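Local atomic coordinates of glycoside transferase (Listeria monocytogenes, PDB entry 6R2M), a protein that probably hydrolyses glycosidic bonds of exopolysaccharide outside the cell and may have transferase activity. Residues D39-Q44 with S294-T299; L49-G54 with H300-I305; T68-V73 with P120-M125; A99-F104 with L160-I165. One frame throughout, in Å; residues are numbered along the deposited sequence.

Contact 1 of 4, residues D39-Q44 with S294-T299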
loop_
_atom_site.group_PDB
_atom_site.type_symbol
_atom_site.label_atom_id
_atom_site.label_comp_id
_atom_site.label_asym_id
_atom_site.label_seq_id
_atom_site.Cartn_x
_atom_site.Cartn_y
_atom_site.Cartn_z
ATOM N N ASP A 39 -3.043 5.801 -13.461
ATOM C CA ASP A 39 -3.584 6.339 -12.217
ATOM C C ASP A 39 -4.964 6.963 -12.407
ATOM O O ASP A 39 -5.828 6.820 -11.538
ATOM C CB ASP A 39 -2.602 7.334 -11.568
ATOM C CG ASP A 39 -2.137 8.462 -12.502
ATOM O OD1 ASP A 39 -2.294 8.387 -13.735
ATOM O OD2 ASP A 39 -1.572 9.441 -11.961
ATOM N N TYR A 40 -5.180 7.676 -13.516
ATOM C CA TYR A 40 -6.486 8.226 -13.861
ATOM C C TYR A 40 -6.759 7.975 -15.333
ATOM O O TYR A 40 -5.850 8.083 -16.161
ATOM C CB TYR A 40 -6.570 9.735 -13.623
ATOM C CG TYR A 40 -6.309 10.233 -12.222
ATOM C CD1 TYR A 40 -7.336 10.359 -11.292
ATOM C CD2 TYR A 40 -5.033 10.613 -11.839
ATOM C CE1 TYR A 40 -7.082 10.853 -10.024
ATOM C CE2 TYR A 40 -4.771 11.098 -10.581
ATOM C CZ TYR A 40 -5.795 11.209 -9.669
ATOM O OH TYR A 40 -5.519 11.701 -8.415
ATOM N N LYS A 41 -8.019 7.705 -15.664
ATOM C CA LYS A 41 -8.407 7.593 -17.064
ATOM C C LYS A 41 -8.329 8.961 -17.732
ATOM O O LYS A 41 -8.743 9.971 -17.157
ATOM C CB LYS A 41 -9.824 7.028 -17.175
ATOM C CG LYS A 41 -10.258 6.661 -18.602
ATOM C CD LYS A 41 -11.724 6.224 -18.592
ATOM C CE LYS A 41 -12.133 5.539 -19.895
ATOM N NZ LYS A 41 -13.573 5.133 -19.869
ATOM N N ASN A 42 -7.794 8.988 -18.955
ATOM C CA ASN A 42 -7.712 10.221 -19.745
ATOM C C ASN A 42 -6.938 11.311 -19.009
ATOM O O ASN A 42 -7.278 12.495 -19.071
ATOM C CB ASN A 42 -9.108 10.726 -20.136
ATOM C CG ASN A 42 -9.858 9.754 -21.023
ATOM O OD1 ASN A 42 -9.261 9.057 -21.843
ATOM N ND2 ASN A 42 -11.184 9.695 -20.857
ATOM N N ALA A 43 -5.890 10.920 -18.293
ATOM C CA ALA A 43 -5.100 11.909 -17.573
ATOM C C ALA A 43 -4.240 12.708 -18.541
ATOM O O ALA A 43 -3.726 12.171 -19.527
ATOM C CB ALA A 43 -4.214 11.228 -16.536
ATOM N N GLN A 44 -4.084 14.004 -18.253
ATOM C CA GLN A 44 -3.143 14.818 -19.016
ATOM C C GLN A 44 -1.706 14.383 -18.747
ATOM O O GLN A 44 -0.866 14.395 -19.654
ATOM C CB GLN A 44 -3.305 16.299 -18.665
ATOM C CG GLN A 44 -4.721 16.759 -18.380
ATOM C CD GLN A 44 -4.747 18.092 -17.647
ATOM O OE1 GLN A 44 -4.734 18.135 -16.415
ATOM N NE2 GLN A 44 -4.771 19.187 -18.403
ATOM N N SER A 294 -16.655 5.530 -8.796
ATOM C CA SER A 294 -17.129 5.055 -10.093
ATOM C C SER A 294 -16.727 5.940 -11.270
ATOM O O SER A 294 -16.949 5.541 -12.421
ATOM C CB SER A 294 -18.654 4.899 -10.080
ATOM O OG SER A 294 -19.307 6.146 -9.919
ATOM N N ASN A 295 -16.145 7.107 -11.016
ATOM C CA ASN A 295 -15.663 7.969 -12.087
ATOM C C ASN A 295 -14.171 7.727 -12.258
ATOM O O ASN A 295 -13.386 8.172 -11.409
ATOM C CB ASN A 295 -15.934 9.442 -11.763
ATOM C CG ASN A 295 -15.491 10.381 -12.874
ATOM O OD1 ASN A 295 -14.595 10.067 -13.656
ATOM N ND2 ASN A 295 -16.112 11.549 -12.939
ATOM N N PRO A 296 -13.729 7.049 -13.324
ATOM C CA PRO A 296 -12.301 6.726 -13.447
ATOM C C PRO A 296 -11.461 7.902 -13.895
ATOM O O PRO A 296 -10.226 7.817 -13.823
ATOM C CB PRO A 296 -12.287 5.603 -14.487
ATOM C CG PRO A 296 -13.458 5.926 -15.369
ATOM C CD PRO A 296 -14.515 6.552 -14.465
ATOM N N GLU A 297 -12.086 8.996 -14.342
ATOM C CA GLU A 297 -11.313 10.189 -14.662
ATOM C C GLU A 297 -10.895 10.948 -13.409
ATOM O O GLU A 297 -9.849 11.604 -13.412
ATOM C CB GLU A 297 -12.109 11.117 -15.588
ATOM C CG GLU A 297 -12.347 10.542 -16.966
ATOM C CD GLU A 297 -13.050 11.519 -17.901
ATOM O OE1 GLU A 297 -13.812 12.380 -17.412
ATOM O OE2 GLU A 297 -12.837 11.408 -19.125
ATOM N N THR A 298 -11.679 10.870 -12.335
ATOM C CA THR A 298 -11.370 11.594 -11.110
ATOM C C THR A 298 -10.987 10.703 -9.942
ATOM O O THR A 298 -10.486 11.226 -8.934
ATOM C CB THR A 298 -12.553 12.470 -10.678
ATOM O OG1 THR A 298 -13.698 11.650 -10.415
ATOM C CG2 THR A 298 -12.878 13.490 -11.763
ATOM N N THR A 299 -11.237 9.396 -10.029
ATOM C CA THR A 299 -10.877 8.445 -8.980
ATOM C C THR A 299 -9.513 7.855 -9.294
ATOM O O THR A 299 -9.372 7.047 -10.219
ATOM C CB THR A 299 -11.915 7.329 -8.869
ATOM O OG1 THR A 299 -13.208 7.909 -8.662
ATOM C CG2 THR A 299 -11.612 6.401 -7.706
HETATM O O HOH W 1 -8.430 12.234 -15.585
#
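K41 and N42 of the loop 39-44 bind P296 and E297 of the loop 294-299 through two hydrogen bonds, one between main chains and one between side chains. In the first, K41 N donates to P296 O at 2.9 Å, approaching from above the carbonyl plane rather than along a lone pair. In the second, N42 ND2 meets E297 OE2 at 2.9 Å, nearly straight at 167°; the acceptor lies in the N42 amide plane and is approached on its anti lone pair, while amide and carboxylate are turned 72° apart. A water donates to both K41 O and E297 O, bridging the two loops, and E297 CA adds a CA-H...O contact to K41 O at 3.6 Å. Apolar contact comes from the lysine, whose extended chain runs alongside the proline in the same direction, with K41 CD 3.7 Å from P296 CG; its NZ goes on to bond N29. The Y40 ring, with T298 O at its edge 3.6 Å from Y40 CE1, lies against the 297-299 backbone. Within 294-299 an Asx turn shapes the loop, N295 OD1 accepting from E297 N at 2.8 Å. The type II turn from Y40 to A43 thus docks on the loop leading into helix 301-312, while P296 also rests on Y25 and N29 of helix 21-29 and the H300 ring meets Y40 edge-to-face.

Contact 2 of 4, residues L49-G54 with H300-I305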
loop_
_atom_site.group_PDB
_atom_site.type_symbol
_atom_site.label_atom_id
_atom_site.label_comp_id
_atom_site.label_asym_id
_atom_site.label_seq_id
_atom_site.Cartn_x
_atom_site.Cartn_y
_atom_site.Cartn_z
ATOM N N LEU A 49 2.135 3.251 -12.447
ATOM C CA LEU A 49 2.805 3.117 -11.153
ATOM C C LEU A 49 3.027 1.657 -10.766
ATOM O O LEU A 49 2.152 0.813 -10.964
ATOM C CB LEU A 49 1.970 3.791 -10.059
ATOM C CG LEU A 49 1.670 5.283 -10.274
ATOM C CD1 LEU A 49 0.587 5.745 -9.314
ATOM C CD2 LEU A 49 2.934 6.089 -10.046
ATOM N N ALA A 50 4.210 1.368 -10.197
ATOM C CA ALA A 50 4.409 0.063 -9.577
ATOM C C ALA A 50 3.391 -0.165 -8.477
ATOM O O ALA A 50 2.993 -1.312 -8.215
ATOM C CB ALA A 50 5.839 -0.064 -9.028
ATOM N N GLU A 51 2.969 0.915 -7.822
ATOM C CA GLU A 51 1.936 0.845 -6.805
ATOM C C GLU A 51 0.650 0.260 -7.375
ATOM O O GLU A 51 0.040 -0.641 -6.778
ATOM C CB GLU A 51 1.706 2.253 -6.259
ATOM C CG GLU A 51 0.562 2.392 -5.292
ATOM C CD GLU A 51 0.407 3.827 -4.876
ATOM O OE1 GLU A 51 -0.209 4.602 -5.636
ATOM O OE2 GLU A 51 0.925 4.178 -3.806
ATOM N N SER A 52 0.240 0.746 -8.545
ATOM C CA SER A 52 -1.015 0.302 -9.138
ATOM C C SER A 52 -0.958 -1.162 -9.559
ATOM O O SER A 52 -1.874 -1.933 -9.248
ATOM C CB SER A 52 -1.390 1.179 -10.327
ATOM O OG SER A 52 -1.460 2.529 -9.945
ATOM N N ILE A 53 0.103 -1.572 -10.273
ATOM C CA ILE A 53 0.167 -2.967 -10.706
ATOM C C ILE A 53 0.274 -3.887 -9.493
ATOM O O ILE A 53 -0.337 -4.959 -9.468
ATOM C CB ILE A 53 1.305 -3.192 -11.735
ATOM C CG1 ILE A 53 1.211 -4.593 -12.352
ATOM C CG2 ILE A 53 2.690 -2.989 -11.113
ATOM C CD1 ILE A 53 2.169 -4.805 -13.537
ATOM N N GLY A 54 1.000 -3.470 -8.449
ATOM C CA GLY A 54 1.085 -4.297 -7.255
ATOM C C GLY A 54 -0.255 -4.442 -6.546
ATOM O O GLY A 54 -0.586 -5.519 -6.039
ATOM N N HIS A 300 -8.520 8.226 -8.496
ATOM C CA HIS A 300 -7.208 7.603 -8.609
ATOM C C HIS A 300 -7.346 6.099 -8.442
ATOM O O HIS A 300 -8.112 5.623 -7.605
ATOM C CB HIS A 300 -6.300 8.178 -7.535
ATOM C CG HIS A 300 -4.847 7.920 -7.747
ATOM N ND1 HIS A 300 -4.291 6.660 -7.674
ATOM C CD2 HIS A 300 -3.824 8.774 -7.983
ATOM C CE1 HIS A 300 -2.988 6.747 -7.883
ATOM N NE2 HIS A 300 -2.679 8.019 -8.068
ATOM N N PHE A 301 -6.606 5.350 -9.259
ATOM C CA PHE A 301 -6.627 3.896 -9.131
ATOM C C PHE A 301 -6.390 3.454 -7.689
ATOM O O PHE A 301 -6.993 2.478 -7.222
ATOM C CB PHE A 301 -5.584 3.277 -10.060
ATOM C CG PHE A 301 -5.690 1.796 -10.146
ATOM C CD1 PHE A 301 -6.692 1.207 -10.896
ATOM C CD2 PHE A 301 -4.801 0.984 -9.443
ATOM C CE1 PHE A 301 -6.790 -0.188 -10.961
ATOM C CE2 PHE A 301 -4.884 -0.384 -9.501
ATOM C CZ PHE A 301 -5.883 -0.980 -10.261
ATOM N N PHE A 302 -5.507 4.154 -6.968
ATOM C CA PHE A 302 -5.229 3.805 -5.571
ATOM C C PHE A 302 -6.504 3.771 -4.743
ATOM O O PHE A 302 -6.703 2.854 -3.941
ATOM C CB PHE A 302 -4.253 4.807 -4.964
ATOM C CG PHE A 302 -3.696 4.407 -3.614
ATOM C CD1 PHE A 302 -2.630 3.519 -3.515
ATOM C CD2 PHE A 302 -4.179 4.991 -2.443
ATOM C CE1 PHE A 302 -2.075 3.201 -2.267
ATOM C CE2 PHE A 302 -3.635 4.671 -1.213
ATOM C CZ PHE A 302 -2.581 3.782 -1.119
ATOM N N ASP A 303 -7.387 4.761 -4.935
ATOM C CA ASP A 303 -8.650 4.777 -4.199
ATOM C C ASP A 303 -9.585 3.685 -4.698
ATOM O O ASP A 303 -10.183 2.950 -3.902
ATOM C CB ASP A 303 -9.322 6.146 -4.335
ATOM C CG ASP A 303 -8.626 7.225 -3.537
ATOM O OD1 ASP A 303 -8.297 6.985 -2.363
ATOM O OD2 ASP A 303 -8.408 8.322 -4.095
ATOM N N TYR A 304 -9.712 3.558 -6.018
ATOM C CA TYR A 304 -10.601 2.558 -6.588
ATOM C C TYR A 304 -10.232 1.166 -6.093
ATOM O O TYR A 304 -11.080 0.425 -5.588
ATOM C CB TYR A 304 -10.540 2.621 -8.116
ATOM C CG TYR A 304 -11.246 1.458 -8.770
ATOM C CD1 TYR A 304 -12.628 1.462 -8.925
ATOM C CD2 TYR A 304 -10.545 0.337 -9.184
ATOM C CE1 TYR A 304 -13.281 0.383 -9.486
ATOM C CE2 TYR A 304 -11.191 -0.741 -9.754
ATOM C CZ TYR A 304 -12.553 -0.710 -9.904
ATOM O OH TYR A 304 -13.167 -1.809 -10.477
ATOM N N ILE A 305 -8.950 0.809 -6.197
ATOM C CA ILE A 305 -8.594 -0.586 -5.985
ATOM C C ILE A 305 -8.495 -0.914 -4.499
ATOM O O ILE A 305 -8.760 -2.051 -4.101
ATOM C CB ILE A 305 -7.292 -0.936 -6.731
ATOM C CG1 ILE A 305 -7.134 -2.455 -6.852
ATOM C CG2 ILE A 305 -6.052 -0.294 -6.082
ATOM C CD1 ILE A 305 -8.134 -3.100 -7.823
#
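The H300 ring is met at its edges: L49 CD1 lies near the ring plane, 4.0 Å from H300 CE1, and F302 N donates in plane to H300 ND1 at 2.9 Å. The latter is a side-chain capping bond at the start of helix 301-312, where H300 is the N-cap. The E51 side chain crosses that of F302 at about a right angle, its carboxylate plane 40° from the ring and meeting it obliquely; E51 CD comes within 3.3 Å of F302 CD1, and E51 OE2 within 3.5 Å of F302 CE1. The extended glutamate chain, CG trans to the backbone N at chi1 174°, carries it there from the first turn of helix 50-62. F301 has I305 CB over one face, a neighbour from its own helix, while S52 CB packs 3.5 Å from F301 CD2 and S52 O approaches F301 CE2 obliquely at 3.4 Å. E51 also touches D102 and R105 of helix 100-116. Across the two helix starts the cohesion is therefore van der Waals contact, the polar groups of E51 and S52 bordering carbon atoms of the two phenylalanines. Because ND1 of H300 accepts a hydrogen bond, a neutral imidazole would probably carry its proton on NE2.

Contact 3 of 4, residues T68-V73 with P120-M125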
loop_
_atom_site.group_PDB
_atom_site.type_symbol
_atom_site.label_atom_id
_atom_site.label_comp_id
_atom_site.label_asym_id
_atom_site.label_seq_id
_atom_site.Cartn_x
_atom_site.Cartn_y
_atom_site.Cartn_z
ATOM N N THR A 68 -5.295 -13.663 -14.987
ATOM C CA THR A 68 -5.018 -12.229 -14.994
ATOM C C THR A 68 -3.788 -11.904 -14.145
ATOM O O THR A 68 -3.021 -11.007 -14.498
ATOM C CB THR A 68 -6.252 -11.436 -14.534
ATOM O OG1 THR A 68 -7.407 -11.904 -15.248
ATOM C CG2 THR A 68 -6.080 -9.920 -14.830
ATOM N N PHE A 69 -3.556 -12.650 -13.063
ATOM C CA PHE A 69 -2.356 -12.435 -12.260
ATOM C C PHE A 69 -1.094 -12.631 -13.102
ATOM O O PHE A 69 -0.169 -11.813 -13.052
ATOM C CB PHE A 69 -2.351 -13.370 -11.039
ATOM C CG PHE A 69 -1.231 -13.086 -10.083
ATOM C CD1 PHE A 69 0.000 -13.695 -10.255
ATOM C CD2 PHE A 69 -1.382 -12.159 -9.050
ATOM C CE1 PHE A 69 1.055 -13.420 -9.399
ATOM C CE2 PHE A 69 -0.322 -11.865 -8.192
ATOM C CZ PHE A 69 0.901 -12.497 -8.367
ATOM N N GLN A 70 -1.026 -13.728 -13.860
ATOM C CA GLN A 70 0.157 -13.973 -14.686
ATOM C C GLN A 70 0.299 -12.920 -15.780
ATOM O O GLN A 70 1.425 -12.536 -16.120
ATOM C CB GLN A 70 0.100 -15.386 -15.279
ATOM C CG GLN A 70 1.213 -15.710 -16.291
ATOM C CD GLN A 70 2.609 -15.539 -15.728
ATOM O OE1 GLN A 70 2.873 -15.887 -14.589
ATOM N NE2 GLN A 70 3.514 -14.997 -16.539
ATOM N N GLU A 71 -0.819 -12.424 -16.321
ATOM C CA GLU A 71 -0.725 -11.350 -17.307
ATOM C C GLU A 71 -0.065 -10.127 -16.696
ATOM O O GLU A 71 0.764 -9.472 -17.343
ATOM C CB GLU A 71 -2.109 -10.991 -17.853
ATOM C CG GLU A 71 -2.600 -11.998 -18.878
ATOM C CD GLU A 71 -4.078 -11.901 -19.120
ATOM O OE1 GLU A 71 -4.731 -11.055 -18.480
ATOM O OE2 GLU A 71 -4.587 -12.690 -19.948
ATOM N N GLN A 72 -0.389 -9.834 -15.433
ATOM C CA GLN A 72 0.248 -8.727 -14.735
ATOM C C GLN A 72 1.720 -9.007 -14.463
ATOM O O GLN A 72 2.545 -8.102 -14.592
ATOM C CB GLN A 72 -0.493 -8.430 -13.431
ATOM C CG GLN A 72 -1.920 -7.942 -13.695
ATOM C CD GLN A 72 -1.941 -6.761 -14.655
ATOM O OE1 GLN A 72 -1.333 -5.730 -14.391
ATOM N NE2 GLN A 72 -2.658 -6.905 -15.768
ATOM N N VAL A 73 2.067 -10.243 -14.079
ATOM C CA VAL A 73 3.483 -10.563 -13.855
ATOM C C VAL A 73 4.279 -10.327 -15.134
ATOM O O VAL A 73 5.411 -9.830 -15.091
ATOM C CB VAL A 73 3.660 -12.009 -13.342
ATOM C CG1 VAL A 73 5.142 -12.383 -13.252
ATOM C CG2 VAL A 73 3.022 -12.170 -11.989
ATOM N N PRO A 120 5.468 -22.421 -7.663
ATOM C CA PRO A 120 6.651 -22.050 -6.867
ATOM C C PRO A 120 7.502 -20.960 -7.486
ATOM O O PRO A 120 8.196 -20.243 -6.751
ATOM C CB PRO A 120 7.429 -23.371 -6.765
ATOM C CG PRO A 120 6.386 -24.430 -6.888
ATOM C CD PRO A 120 5.373 -23.879 -7.873
ATOM N N SER A 121 7.494 -20.797 -8.808
ATOM C CA SER A 121 8.392 -19.794 -9.372
ATOM C C SER A 121 8.017 -18.371 -8.957
ATOM O O SER A 121 8.892 -17.499 -8.938
ATOM C CB SER A 121 8.471 -19.919 -10.897
ATOM O OG SER A 121 7.227 -19.690 -11.518
ATOM N N TYR A 122 6.760 -18.112 -8.582
ATOM C CA TYR A 122 6.443 -16.797 -8.022
ATOM C C TYR A 122 7.198 -16.570 -6.714
ATOM O O TYR A 122 7.643 -15.457 -6.417
ATOM C CB TYR A 122 4.934 -16.658 -7.774
ATOM C CG TYR A 122 4.060 -16.561 -9.008
ATOM C CD1 TYR A 122 4.551 -16.090 -10.223
ATOM C CD2 TYR A 122 2.724 -16.930 -8.941
ATOM C CE1 TYR A 122 3.719 -15.998 -11.342
ATOM C CE2 TYR A 122 1.900 -16.841 -10.034
ATOM C CZ TYR A 122 2.393 -16.375 -11.228
ATOM O OH TYR A 122 1.550 -16.314 -12.308
ATOM N N LYS A 123 7.347 -17.613 -5.918
ATOM C CA LYS A 123 8.036 -17.453 -4.618
ATOM C C LYS A 123 9.514 -17.164 -4.869
ATOM O O LYS A 123 10.054 -16.362 -4.195
ATOM C CB LYS A 123 7.939 -18.747 -3.798
ATOM C CG LYS A 123 8.693 -18.774 -2.471
ATOM C CD LYS A 123 8.233 -19.927 -1.650
ATOM C CE LYS A 123 8.401 -19.749 -0.156
ATOM N NZ LYS A 123 9.853 -19.778 0.126
ATOM N N LYS A 124 10.097 -17.875 -5.829
ATOM C CA LYS A 124 11.517 -17.664 -6.086
ATOM C C LYS A 124 11.767 -16.299 -6.706
ATOM O O LYS A 124 12.806 -15.678 -6.437
ATOM C CB LYS A 124 12.079 -18.771 -6.983
ATOM C CG LYS A 124 11.768 -20.185 -6.510
ATOM C CD LYS A 124 12.000 -20.374 -5.024
ATOM C CE LYS A 124 11.657 -21.807 -4.585
ATOM N NZ LYS A 124 12.134 -22.101 -3.191
ATOM N N MET A 125 10.821 -15.822 -7.517
ATOM C CA MET A 125 10.901 -14.470 -8.054
ATOM C C MET A 125 10.868 -13.440 -6.936
ATOM O O MET A 125 11.671 -12.500 -6.924
ATOM C CB MET A 125 9.755 -14.237 -9.041
ATOM C CG MET A 125 9.721 -12.851 -9.630
ATOM S SD MET A 125 8.366 -12.742 -10.838
ATOM C CE MET A 125 8.377 -11.008 -11.238
#
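F69, with its CG trans to the backbone N (chi1 -173°), and Y122, with its CG trans to the carbonyl carbon (chi1 -70°), send their side chains past each other in opposite directions between the helices. The result is a T-shaped pair, centroids 5.1 Å apart and planes at 63°: F69 offers its edge, and its CE1 stands 3.6 Å above one face of Y122, displaced toward the rim. Q70 bends at its second torsion and brings its amide almost into the plane of the tyrosine ring, where Y122 OH donates to Q70 OE1 at 2.7 Å, tilted only slightly from the carbonyl plane. This bond satisfies the hydroxyl of a buried tyrosine and fixes the position of that end, while F69 over one face restrains the ring's orientation. V73 contributes both methyls: V73 CG2 lies 3.9 Å from Y122 CE1, and V73 CG1 meets M125 SD tip to tip at 4.0 Å. The segment axes stay 13.0 Å apart and run in the same general direction, a separation that long side chains fill, while A113 of helix 100-116 touches both aromatic rings. Two similarly directed helices linked through helix 100-116 are consistent with the (alpha/alpha) barrel seen in related glycoside hydrolases.

Contact 4 of 4, residues A99-F104 with L160-I165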
loop_
_atom_site.group_PDB
_atom_site.type_symbol
_atom_site.label_atom_id
_atom_site.label_comp_id
_atom_site.label_asym_id
_atom_site.label_seq_id
_atom_site.Cartn_x
_atom_site.Cartn_y
_atom_site.Cartn_z
ATOM N N ALA A 99 10.683 2.170 -5.119
ATOM C CA ALA A 99 10.106 2.672 -3.872
ATOM C C ALA A 99 9.854 1.445 -3.020
ATOM O O ALA A 99 9.154 0.532 -3.472
ATOM C CB ALA A 99 8.805 3.452 -4.114
ATOM N N ILE A 100 10.444 1.380 -1.818
ATOM C CA ILE A 100 10.419 0.099 -1.106
ATOM C C ILE A 100 8.995 -0.350 -0.821
ATOM O O ILE A 100 8.714 -1.551 -0.834
ATOM C CB ILE A 100 11.257 0.117 0.189
ATOM C CG1 ILE A 100 10.719 1.120 1.225
ATOM C CG2 ILE A 100 12.731 0.292 -0.133
ATOM C CD1 ILE A 100 11.516 1.112 2.552
ATOM N N VAL A 101 8.073 0.589 -0.591
ATOM C CA VAL A 101 6.695 0.214 -0.278
ATOM C C VAL A 101 6.088 -0.579 -1.429
ATOM O O VAL A 101 5.321 -1.528 -1.212
ATOM C CB VAL A 101 5.863 1.469 0.080
ATOM C CG1 VAL A 101 5.816 2.505 -1.086
ATOM C CG2 VAL A 101 4.471 1.093 0.583
ATOM N N ASP A 102 6.446 -0.224 -2.669
ATOM C CA ASP A 102 5.920 -0.916 -3.841
ATOM C C ASP A 102 6.602 -2.260 -4.058
ATOM O O ASP A 102 5.949 -3.214 -4.514
ATOM C CB ASP A 102 6.051 -0.020 -5.081
ATOM C CG ASP A 102 5.256 1.279 -4.938
ATOM O OD1 ASP A 102 4.199 1.260 -4.271
ATOM O OD2 ASP A 102 5.688 2.330 -5.466
ATOM N N ASP A 103 7.901 -2.366 -3.723
ATOM C CA ASP A 103 8.569 -3.661 -3.774
ATOM C C ASP A 103 7.937 -4.619 -2.784
ATOM O O ASP A 103 7.676 -5.777 -3.113
ATOM C CB ASP A 103 10.054 -3.547 -3.433
ATOM C CG ASP A 103 10.826 -2.663 -4.375
ATOM O OD1 ASP A 103 10.279 -2.207 -5.403
ATOM O OD2 ASP A 103 12.019 -2.440 -4.064
ATOM N N PHE A 104 7.706 -4.136 -1.553
ATOM C CA PHE A 104 7.094 -4.942 -0.495
ATOM C C PHE A 104 5.733 -5.466 -0.930
ATOM O O PHE A 104 5.403 -6.640 -0.722
ATOM C CB PHE A 104 6.932 -4.108 0.784
ATOM C CG PHE A 104 8.216 -3.770 1.490
ATOM C CD1 PHE A 104 9.357 -4.559 1.359
ATOM C CD2 PHE A 104 8.265 -2.638 2.300
ATOM C CE1 PHE A 104 10.524 -4.218 2.034
ATOM C CE2 PHE A 104 9.412 -2.295 2.970
ATOM C CZ PHE A 104 10.552 -3.095 2.838
ATOM N N LEU A 160 7.948 6.508 7.152
ATOM C CA LEU A 160 7.423 5.353 7.868
ATOM C C LEU A 160 6.210 4.750 7.172
ATOM O O LEU A 160 5.905 3.568 7.382
ATOM C CB LEU A 160 7.070 5.751 9.296
ATOM C CG LEU A 160 8.280 6.196 10.113
ATOM C CD1 LEU A 160 7.848 6.643 11.491
ATOM C CD2 LEU A 160 9.285 5.061 10.200
ATOM N N SER A 161 5.507 5.535 6.354
ATOM C CA SER A 161 4.374 5.003 5.605
ATOM C C SER A 161 4.791 4.005 4.533
ATOM O O SER A 161 3.921 3.359 3.945
ATOM C CB SER A 161 3.582 6.150 4.973
ATOM O OG SER A 161 4.338 6.782 3.942
ATOM N N TYR A 162 6.083 3.870 4.266
ATOM C CA TYR A 162 6.586 2.893 3.323
ATOM C C TYR A 162 6.840 1.535 3.972
ATOM O O TYR A 162 7.180 0.582 3.263
ATOM C CB TYR A 162 7.885 3.405 2.695
ATOM C CG TYR A 162 7.733 4.336 1.504
ATOM C CD1 TYR A 162 6.562 5.074 1.296
ATOM C CD2 TYR A 162 8.767 4.461 0.580
ATOM C CE1 TYR A 162 6.448 5.926 0.196
ATOM C CE2 TYR A 162 8.666 5.310 -0.505
ATOM C CZ TYR A 162 7.498 6.024 -0.703
ATOM O OH TYR A 162 7.401 6.858 -1.802
ATOM N N LEU A 163 6.682 1.411 5.293
ATOM C CA LEU A 163 7.032 0.164 5.955
ATOM C C LEU A 163 5.919 -0.860 5.781
ATOM O O LEU A 163 4.728 -0.549 5.919
ATOM C CB LEU A 163 7.305 0.382 7.441
ATOM C CG LEU A 163 8.494 1.275 7.794
ATOM C CD1 LEU A 163 8.502 1.569 9.285
ATOM C CD2 LEU A 163 9.815 0.656 7.395
ATOM N N ASN A 164 6.316 -2.088 5.466
ATOM C CA ASN A 164 5.403 -3.215 5.357
ATOM C C ASN A 164 6.007 -4.267 6.274
ATOM O O ASN A 164 6.985 -4.919 5.905
ATOM C CB ASN A 164 5.290 -3.677 3.906
ATOM C CG ASN A 164 4.292 -4.797 3.710
ATOM O OD1 ASN A 164 4.187 -5.724 4.521
ATOM N ND2 ASN A 164 3.568 -4.730 2.603
ATOM N N ILE A 165 5.479 -4.378 7.498
ATOM C CA ILE A 165 6.124 -5.220 8.502
ATOM C C ILE A 165 6.114 -6.678 8.067
ATOM O O ILE A 165 7.104 -7.397 8.227
ATOM C CB ILE A 165 5.444 -5.037 9.872
ATOM C CG1 ILE A 165 5.576 -3.585 10.337
ATOM C CG2 ILE A 165 6.032 -6.024 10.913
ATOM C CD1 ILE A 165 7.004 -3.020 10.301
HETATM O O HOH W 2 3.605 -2.494 0.883
#
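The carbonyl O of A99, the residue whose CB sits 4.1 Å from Y162 CE2, accepts from both D102 N and D103 N and so closes the first turn of helix 100-116. V101 supplies the CH-pi contact with the loop 160-165: V101 CG1 stands 3.5 Å above the centre of the Y162 ring, only 10° off the ring normal. At chi1 60° this methyl is wedged between the backbone N and the carbonyl carbon, which faces it to the ring. I100 CG1 touches the same tyrosine at Y162 CD2, 3.9 Å away and oblique to the ring. Further along, F104 has Y162 O at its edge, 3.5 Å from F104 CD2, and N164 O over one face. F104 CD2 also lies 3.5 Å from N164 CB as the two side chains slide past each other, ring and amide 72° apart. A single water bridges the segments, accepting from N164 ND2 at 2.8 Å and donating to V101 O at 2.9 Å. The other end of that amide works elsewhere: N164 OD1 receives the backbone N of A167. The arrangement is thus a helix start packed beside the N-cap of another helix, with asparagine capping helix 165-170 near the middle of a largely helical, probably (alpha/alpha)-barrel, domain.

How the contacts relate
From the N terminus, the loop 39-44 and the start of helix 50-62 come first, and each finds its partner near the C-terminal end: contact 1 closes a span of some 250 residues, and contact 2 a similar one. These two cross, since their segments alternate, and they touch through D39 O and F301 N, 2.8 Å apart in a probable hydrogen bond. Within both spans lie contact 3, closing about 47 residues between helices 66-79 and 120-136, and contact 4, closing about 56 between helix 100-116 and the loop before helix 165-170. Contacts 3 and 4 cross in sequence without touching. Contact 2 packs against both, through I53 on Q72 and E51 on D102.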